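Local coordinates for protein putative poly(3-hydroxybutyrate) depolymerase LpqC (Bordetella parapertussis 12822, PDB 3D0K) that is a putative poly(3-hydroxybutyrate) depolymerase, probably a serine hydrolase that cleaves ester bonds in the polyester or in related substrates, at residues R38-N43 against P88-E93; W119-V124 against G151-R156; V265-G270 against A293-L298. One frame throughout, in Å; residues are numbered along the deposited sequence.

Interaction 1: R38-N43 against P88-E93; sequences RPFTLN and PTFSDE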
# COMPACT_ATOMS: atom_id res chain seq x y z
N ARG A 38 -12.77 7.11 -14.37
CA ARG A 38 -12.83 6.72 -12.99
C ARG A 38 -12.04 7.71 -12.15
O ARG A 38 -10.84 7.54 -11.95
CB ARG A 38 -12.35 5.28 -12.81
CG ARG A 38 -13.51 4.25 -12.74
CD ARG A 38 -12.99 2.82 -12.70
NE ARG A 38 -12.15 2.61 -13.89
CZ ARG A 38 -12.61 2.26 -15.09
NH1 ARG A 38 -13.91 2.01 -15.27
NH2 ARG A 38 -11.77 2.14 -16.11
N PRO A 39 -12.72 8.77 -11.71
CA PRO A 39 -12.07 9.70 -10.79
C PRO A 39 -11.79 9.11 -9.41
O PRO A 39 -12.44 8.16 -8.96
CB PRO A 39 -13.09 10.84 -10.65
CG PRO A 39 -14.40 10.27 -11.13
CD PRO A 39 -14.11 9.16 -12.06
N PHE A 40 -10.82 9.70 -8.74
CA PHE A 40 -10.65 9.39 -7.32
C PHE A 40 -10.16 10.64 -6.61
O PHE A 40 -10.13 11.74 -7.21
CB PHE A 40 -9.70 8.19 -7.13
CG PHE A 40 -8.33 8.39 -7.76
CD1 PHE A 40 -8.14 8.18 -9.13
CD2 PHE A 40 -7.21 8.69 -6.95
CE1 PHE A 40 -6.91 8.30 -9.71
CE2 PHE A 40 -5.95 8.81 -7.53
CZ PHE A 40 -5.80 8.61 -8.91
N THR A 41 -9.80 10.49 -5.35
CA THR A 41 -9.51 11.64 -4.51
C THR A 41 -8.16 11.45 -3.84
O THR A 41 -7.85 10.35 -3.40
CB THR A 41 -10.60 11.84 -3.43
OG1 THR A 41 -11.88 11.90 -4.07
CG2 THR A 41 -10.35 13.16 -2.63
N LEU A 42 -7.38 12.51 -3.78
CA LEU A 42 -6.17 12.50 -2.96
C LEU A 42 -6.53 13.21 -1.67
O LEU A 42 -6.79 14.43 -1.67
CB LEU A 42 -4.99 13.20 -3.65
CG LEU A 42 -4.71 12.88 -5.12
CD1 LEU A 42 -3.46 13.64 -5.63
CD2 LEU A 42 -4.47 11.36 -5.16
N ASN A 43 -6.64 12.45 -0.60
CA ASN A 43 -6.82 13.05 0.72
C ASN A 43 -5.41 13.28 1.24
O ASN A 43 -4.65 12.34 1.45
CB ASN A 43 -7.64 12.16 1.66
CG ASN A 43 -9.10 12.20 1.30
OD1 ASN A 43 -9.73 13.27 1.45
ND2 ASN A 43 -9.66 11.08 0.76
N PRO A 88 -4.36 8.22 -1.70
CA PRO A 88 -5.22 7.98 -2.86
C PRO A 88 -6.43 7.18 -2.39
O PRO A 88 -6.26 6.07 -1.86
CB PRO A 88 -4.34 7.16 -3.82
CG PRO A 88 -2.87 7.47 -3.36
CD PRO A 88 -3.03 7.58 -1.86
N THR A 89 -7.62 7.72 -2.64
CA THR A 89 -8.85 7.23 -2.03
C THR A 89 -9.84 6.77 -3.10
O THR A 89 -10.26 7.56 -3.93
CB THR A 89 -9.47 8.33 -1.19
OG1 THR A 89 -8.48 8.75 -0.24
CG2 THR A 89 -10.68 7.83 -0.47
N PHE A 90 -10.25 5.49 -3.02
CA PHE A 90 -11.06 4.86 -4.10
C PHE A 90 -12.41 4.50 -3.51
O PHE A 90 -12.52 3.58 -2.71
CB PHE A 90 -10.31 3.61 -4.65
CG PHE A 90 -8.97 3.94 -5.25
CD1 PHE A 90 -8.87 4.38 -6.56
CD2 PHE A 90 -7.80 3.90 -4.47
CE1 PHE A 90 -7.64 4.71 -7.09
CE2 PHE A 90 -6.58 4.22 -4.97
CZ PHE A 90 -6.49 4.67 -6.29
N SER A 91 -13.42 5.28 -3.87
CA SER A 91 -14.70 5.16 -3.24
C SER A 91 -15.39 3.86 -3.65
O SER A 91 -15.12 3.34 -4.72
CB SER A 91 -15.58 6.35 -3.61
OG SER A 91 -15.92 6.30 -4.99
N ASP A 92 -16.25 3.35 -2.79
CA ASP A 92 -17.06 2.18 -3.12
C ASP A 92 -17.95 2.44 -4.33
O ASP A 92 -18.23 1.52 -5.12
CB ASP A 92 -17.93 1.81 -1.94
CG ASP A 92 -17.21 0.98 -0.92
OD1 ASP A 92 -16.39 0.11 -1.30
OD2 ASP A 92 -17.48 1.19 0.29
N GLU A 93 -18.38 3.70 -4.49
CA GLU A 93 -19.28 4.02 -5.58
C GLU A 93 -18.60 3.94 -6.94
O GLU A 93 -19.16 3.39 -7.86
CB GLU A 93 -19.93 5.40 -5.40
CG GLU A 93 -21.36 5.40 -5.86
CD GLU A 93 -21.77 6.67 -6.63
OE1 GLU A 93 -21.18 7.78 -6.39
OE2 GLU A 93 -22.70 6.54 -7.48
O HOH W 1 -13.20 7.42 -6.17
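Thr89, Phe40 and Pro88 carry most of the surface buried between 38-43 and 88-93. Thr89 faces Thr41 as an antiparallel hydrogen-bonded pair, gripped by two backbone bonds of unequal length: Thr89 N reaches Thr41 O at 2.7 Å, while Thr41 N reaches Thr89 O at 3.3 Å. Its side chain adds a third link. With OG1 on the side of its own backbone N (chi1 -56°), the hydroxyl receives a hydrogen bond from Asn43 ND2, 2.8 Å from Thr89 OG1. The oxygen lies close to the amide plane of Asn43, and the two side chains meet roughly perpendicularly. Thr89 OG1 is also hydrogen-bonded to the carbonyl of Ala87, which helps fix its rotation. The Thr41-Thr89 pairing joins neighbouring antiparallel strands, 40-46 and 84-89, near one border of the central sheet of an alpha/beta-hydrolase-like sandwich; beyond 40-46 only strand 23-29 follows. On the sheet face that carries Leu42 and Pro88, a non-hydrogen-bonded pair, the contact is apolar, and Leu42 CD2 comes within 4.2 Å of Pro88 CA. That CA also makes a C-H...O contact, Pro88 CA to Thr41 O, at 3.6 Å. Phe40 wedges CG between N and C of its own backbone (chi1 57°), which lays the ring alongside that of Phe90. The rings form an offset stack, centroids 5.0 Å apart and planes 26° from parallel, with Phe90 CE1 over the rim of one face of Phe40, 3.8 Å from Phe40 CG. Past the strand pairing, one water accepts from Ser91 N and donates to Pro39 O.

Interaction 2: W119-V124 against G151-R156; sequences WTYALV and GQFVHR. With SO4 (sulfate ion), chain E.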
# COMPACT_ATOMS: atom_id res chain seq x y z
N TRP A 119 -3.84 -0.96 -14.46
CA TRP A 119 -4.36 -1.44 -13.17
C TRP A 119 -4.43 -0.29 -12.18
O TRP A 119 -3.72 0.72 -12.32
CB TRP A 119 -3.50 -2.60 -12.59
CG TRP A 119 -3.44 -3.86 -13.43
CD1 TRP A 119 -3.90 -4.03 -14.73
CD2 TRP A 119 -2.87 -5.10 -13.05
NE1 TRP A 119 -3.64 -5.32 -15.15
CE2 TRP A 119 -3.02 -5.99 -14.13
CE3 TRP A 119 -2.26 -5.55 -11.86
CZ2 TRP A 119 -2.57 -7.31 -14.07
CZ3 TRP A 119 -1.80 -6.88 -11.81
CH2 TRP A 119 -1.95 -7.73 -12.91
N THR A 120 -5.33 -0.42 -11.19
CA THR A 120 -5.53 0.63 -10.17
C THR A 120 -4.16 0.95 -9.51
O THR A 120 -3.87 2.12 -9.20
CB THR A 120 -6.51 0.16 -9.08
OG1 THR A 120 -7.62 -0.52 -9.69
CG2 THR A 120 -7.04 1.39 -8.21
N TYR A 121 -3.31 -0.07 -9.34
CA TYR A 121 -2.00 0.11 -8.67
C TYR A 121 -1.12 1.14 -9.36
O TYR A 121 -0.32 1.82 -8.69
CB TYR A 121 -1.22 -1.19 -8.65
CG TYR A 121 -2.03 -2.39 -8.12
CD1 TYR A 121 -2.90 -2.24 -7.05
CD2 TYR A 121 -1.90 -3.66 -8.72
CE1 TYR A 121 -3.68 -3.33 -6.59
CE2 TYR A 121 -2.64 -4.76 -8.27
CZ TYR A 121 -3.52 -4.57 -7.21
OH TYR A 121 -4.22 -5.70 -6.74
N ALA A 122 -1.21 1.19 -10.69
CA ALA A 122 -0.33 2.03 -11.54
C ALA A 122 -0.59 3.54 -11.35
O ALA A 122 0.25 4.39 -11.75
CB ALA A 122 -0.51 1.66 -13.03
N LEU A 123 -1.74 3.87 -10.80
CA LEU A 123 -2.13 5.24 -10.50
C LEU A 123 -1.22 5.86 -9.45
O LEU A 123 -1.01 7.08 -9.48
CB LEU A 123 -3.58 5.26 -10.01
CG LEU A 123 -4.61 4.93 -11.10
CD1 LEU A 123 -5.97 4.86 -10.49
CD2 LEU A 123 -4.58 6.01 -12.19
N VAL A 124 -0.69 5.06 -8.52
CA VAL A 124 0.23 5.64 -7.48
C VAL A 124 1.43 6.34 -8.11
O VAL A 124 1.65 7.54 -7.87
CB VAL A 124 0.67 4.60 -6.43
CG1 VAL A 124 1.73 5.21 -5.42
CG2 VAL A 124 -0.54 4.08 -5.71
N GLY A 151 -3.20 -3.03 2.38
CA GLY A 151 -1.96 -3.84 2.42
C GLY A 151 -2.08 -4.94 1.32
O GLY A 151 -1.06 -5.35 0.73
N GLN A 152 -3.30 -5.40 1.02
CA GLN A 152 -3.50 -6.23 -0.22
C GLN A 152 -3.07 -5.42 -1.48
O GLN A 152 -2.30 -5.91 -2.29
CB GLN A 152 -4.92 -6.66 -0.38
CG GLN A 152 -5.41 -7.57 0.74
CD GLN A 152 -6.79 -8.10 0.43
OE1 GLN A 152 -7.08 -8.38 -0.71
NE2 GLN A 152 -7.63 -8.29 1.47
N PHE A 153 -3.56 -4.19 -1.59
CA PHE A 153 -3.21 -3.30 -2.72
C PHE A 153 -1.70 -3.11 -2.86
O PHE A 153 -1.16 -3.25 -3.96
CB PHE A 153 -3.93 -1.96 -2.45
CG PHE A 153 -3.78 -0.90 -3.52
CD1 PHE A 153 -2.65 -0.06 -3.54
CD2 PHE A 153 -4.82 -0.67 -4.43
CE1 PHE A 153 -2.54 0.94 -4.49
CE2 PHE A 153 -4.71 0.38 -5.37
CZ PHE A 153 -3.59 1.18 -5.37
N VAL A 154 -1.03 -2.79 -1.75
CA VAL A 154 0.39 -2.49 -1.79
C VAL A 154 1.26 -3.68 -2.26
O VAL A 154 2.14 -3.51 -3.11
CB VAL A 154 0.86 -1.90 -0.44
CG1 VAL A 154 2.40 -1.93 -0.26
CG2 VAL A 154 0.27 -0.50 -0.26
N HIS A 155 1.01 -4.89 -1.71
CA HIS A 155 1.87 -6.04 -2.12
C HIS A 155 1.59 -6.48 -3.55
O HIS A 155 2.50 -6.95 -4.24
CB HIS A 155 1.87 -7.22 -1.12
CG HIS A 155 0.66 -8.09 -1.17
ND1 HIS A 155 0.62 -9.28 -1.87
CD2 HIS A 155 -0.52 -8.02 -0.50
CE1 HIS A 155 -0.56 -9.87 -1.68
NE2 HIS A 155 -1.28 -9.10 -0.88
N ARG A 156 0.37 -6.25 -4.01
CA ARG A 156 -0.01 -6.60 -5.40
C ARG A 156 0.53 -5.51 -6.34
O ARG A 156 0.86 -5.81 -7.47
CB ARG A 156 -1.52 -6.72 -5.54
CG ARG A 156 -2.02 -7.96 -4.78
CD ARG A 156 -3.50 -8.22 -4.93
NE ARG A 156 -3.78 -9.40 -4.09
CZ ARG A 156 -4.83 -9.58 -3.30
NH1 ARG A 156 -5.82 -8.69 -3.26
NH2 ARG A 156 -4.93 -10.69 -2.56
S SO4 E . -8.98 -7.16 4.57
O1 SO4 E . -7.66 -6.96 3.98
O2 SO4 E . -9.76 -7.94 3.59
O3 SO4 E . -9.00 -7.89 5.81
O4 SO4 E . -9.75 -5.94 4.67
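Tyr121 drives the edge of its ring almost perpendicularly into the face of Phe153, an edge-to-face (T-shaped) pair with planes at 87° and centroids 4.9 Å apart. Tyr121 CD1 sits over the centre of the Phe153 ring, 3.6 Å from Phe153 CE2. Phe153 holds its CG anti to the backbone N (chi1 -177°), and the ring extends from its helix toward 119-124. Methyl groups meet the rim of the same ring: Thr120 CG2 lies 3.8 Å from Phe153 CE2, and Val124 CG2 lies 3.9 Å from Phe153 CE1, both near the ring plane. No hydrogen bond links the two segments, so aromatic and aliphatic packing joins 119-124, which leads into helix 122-133, to helix 149-160. The latter follows strand 142-147 through a turn that fits the nucleophile elbow of alpha/beta hydrolases, whose residues Phe153 touches. The backbone carbonyl carbon of Arg156 lies over one face of Tyr121, toward the rim, while its aliphatic chain meets the phenol oxygen; Tyr121 OH is 3.1 Å from Arg156 CB. That buried hydroxyl is satisfied by a hydrogen bond with the carbonyl of Asn102. Extended from CG to NE, the Arg156 chain carries its guanidinium past the phenol, where NE bonds to Thr178 OG1. Arg156 NH1 donates to Gln152 OE1 at 2.9 Å; it meets a lone pair in the carbonyl plane, although the oxygen is tilted 31° from the guanidinium plane. The other end of this amide, Gln152 NE2, donates to sulfate O1 at 2.8 Å, and Arg237 holds the same ion, probably acquired from the crystallisation liquor.

Interaction 3: V265-G270 against A293-L298; sequences VVPGIG and AELARL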
# COMPACT_ATOMS: atom_id res chain seq x y z
N VAL A 265 6.77 -8.51 13.28
CA VAL A 265 5.61 -8.71 14.10
C VAL A 265 5.47 -7.54 15.05
O VAL A 265 6.45 -7.12 15.66
CB VAL A 265 5.75 -10.01 14.90
CG1 VAL A 265 4.52 -10.24 15.79
CG2 VAL A 265 5.96 -11.19 13.90
N VAL A 266 4.27 -7.01 15.19
CA VAL A 266 3.98 -5.98 16.19
C VAL A 266 3.30 -6.60 17.45
O VAL A 266 2.14 -7.02 17.40
CB VAL A 266 3.13 -4.84 15.59
CG1 VAL A 266 3.03 -3.67 16.57
CG2 VAL A 266 3.74 -4.33 14.30
N PRO A 267 4.02 -6.64 18.59
CA PRO A 267 3.42 -7.27 19.75
C PRO A 267 2.28 -6.44 20.35
O PRO A 267 2.41 -5.20 20.55
CB PRO A 267 4.59 -7.43 20.75
CG PRO A 267 5.79 -6.73 20.15
CD PRO A 267 5.36 -6.08 18.86
N GLY A 268 1.15 -7.10 20.57
CA GLY A 268 0.01 -6.51 21.28
C GLY A 268 -0.91 -5.60 20.46
O GLY A 268 -1.78 -4.96 21.02
N ILE A 269 -0.74 -5.54 19.15
CA ILE A 269 -1.57 -4.72 18.30
C ILE A 269 -2.35 -5.67 17.41
O ILE A 269 -1.80 -6.66 16.96
CB ILE A 269 -0.72 -3.75 17.44
CG1 ILE A 269 0.09 -2.77 18.32
CG2 ILE A 269 -1.60 -2.90 16.49
CD1 ILE A 269 -0.78 -2.01 19.39
N GLY A 270 -3.62 -5.35 17.16
CA GLY A 270 -4.45 -6.22 16.32
C GLY A 270 -4.76 -5.55 14.99
O GLY A 270 -3.88 -4.98 14.36
N ALA A 293 4.99 0.17 26.67
CA ALA A 293 4.09 1.18 27.24
C ALA A 293 3.38 1.96 26.15
O ALA A 293 2.17 2.22 26.24
CB ALA A 293 4.87 2.15 28.15
N GLU A 294 4.12 2.36 25.12
CA GLU A 294 3.53 3.00 23.97
C GLU A 294 2.60 2.05 23.25
O GLU A 294 1.45 2.37 22.96
CB GLU A 294 4.60 3.51 23.02
CG GLU A 294 4.65 5.01 22.93
CD GLU A 294 3.61 5.55 21.98
OE1 GLU A 294 3.96 5.71 20.80
OE2 GLU A 294 2.46 5.77 22.43
N LEU A 295 3.10 0.86 22.95
CA LEU A 295 2.25 -0.13 22.27
C LEU A 295 0.95 -0.34 23.05
O LEU A 295 -0.13 -0.32 22.46
CB LEU A 295 2.98 -1.45 22.07
CG LEU A 295 4.15 -1.35 21.08
CD1 LEU A 295 4.83 -2.67 20.98
CD2 LEU A 295 3.72 -0.82 19.69
N ALA A 296 1.03 -0.47 24.36
CA ALA A 296 -0.18 -0.59 25.19
C ALA A 296 -1.08 0.64 25.07
O ALA A 296 -2.31 0.51 25.06
CB ALA A 296 0.18 -0.90 26.65
N ARG A 297 -0.47 1.82 24.95
CA ARG A 297 -1.23 3.04 24.74
C ARG A 297 -1.99 2.93 23.44
O ARG A 297 -3.19 3.21 23.40
CB ARG A 297 -0.29 4.25 24.68
CG ARG A 297 -0.94 5.59 24.91
CD ARG A 297 0.06 6.55 25.58
NE ARG A 297 0.63 5.99 26.82
CZ ARG A 297 1.93 5.71 27.03
NH1 ARG A 297 2.84 5.95 26.08
NH2 ARG A 297 2.32 5.20 28.20
N LEU A 298 -1.29 2.50 22.38
CA LEU A 298 -1.89 2.33 21.05
C LEU A 298 -2.94 1.23 21.00
O LEU A 298 -3.91 1.36 20.27
CB LEU A 298 -0.80 2.11 20.00
CG LEU A 298 0.09 3.32 19.75
CD1 LEU A 298 1.34 2.98 18.95
CD2 LEU A 298 -0.70 4.40 19.03
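Leu295 fits against the type II beta turn Val266-Ile269, which follows on from 262-266, the outermost strand at one side of the alpha/beta sheet, and packs against the C-terminal helix 292-298. The contact is tightest around this leucine. It swings CG away from its carbonyl carbon (chi1 -67°), which brings Leu295 CD1 to 3.5 Å from Pro267 O and turns CD2 toward Val266 and Ile269. Leu295 CD2 stands 4.3 Å from both Val266 CG1 and Ile269 CG1, so one branch meets Pro267, chiefly at its carbonyl oxygen, and the other faces two buried aliphatic chains. Helix 273-286 borders this apolar side through Val279, against Val266, and Met276, against Ile269. Packing is sparser at the margins. The exposed Pro267 crosses Leu295 at a slant, its CD 4.1 Å from Leu295 CD1, and the partly exposed Leu298 offers mainly its CB. Farther round the helix, Ala293, Ala296 and Arg297 are exposed and make no contact with the turn. No hydrogen bond crosses between the segments; instead Gly268 N bonds to Asp214 OD1, just past the neighbouring strand 209-213. At the helix, Ile269 CD1 ends 3.6 Å from Leu295 O and 4.2 Å from Leu298 CB.

In the fold
Interactions 1 and 2, with centres 13 Å apart, share one continuous apolar region. Phe90 CE1 lies 3.6 Å from Thr120 CG2, and Phe40 CE1 lies 3.7 Å from Leu123 CD1, connecting the strand pair 40-46/84-89 to helix 122-133 and, through Phe153, to helix 149-160. Interaction 3 stands apart, its centre about 30 Å from that of interaction 1 and 27 Å from that of interaction 2, yet it shares the central sheet with interaction 1. Interactions 2 and 3 each adjoin part of a probable Ser148-His271-Asp216 triad: Phe153 touches the putative nucleophile elbow around Ser148, whereas 265-270 directly precedes His271, with Ile269 close to the triad without contacting it.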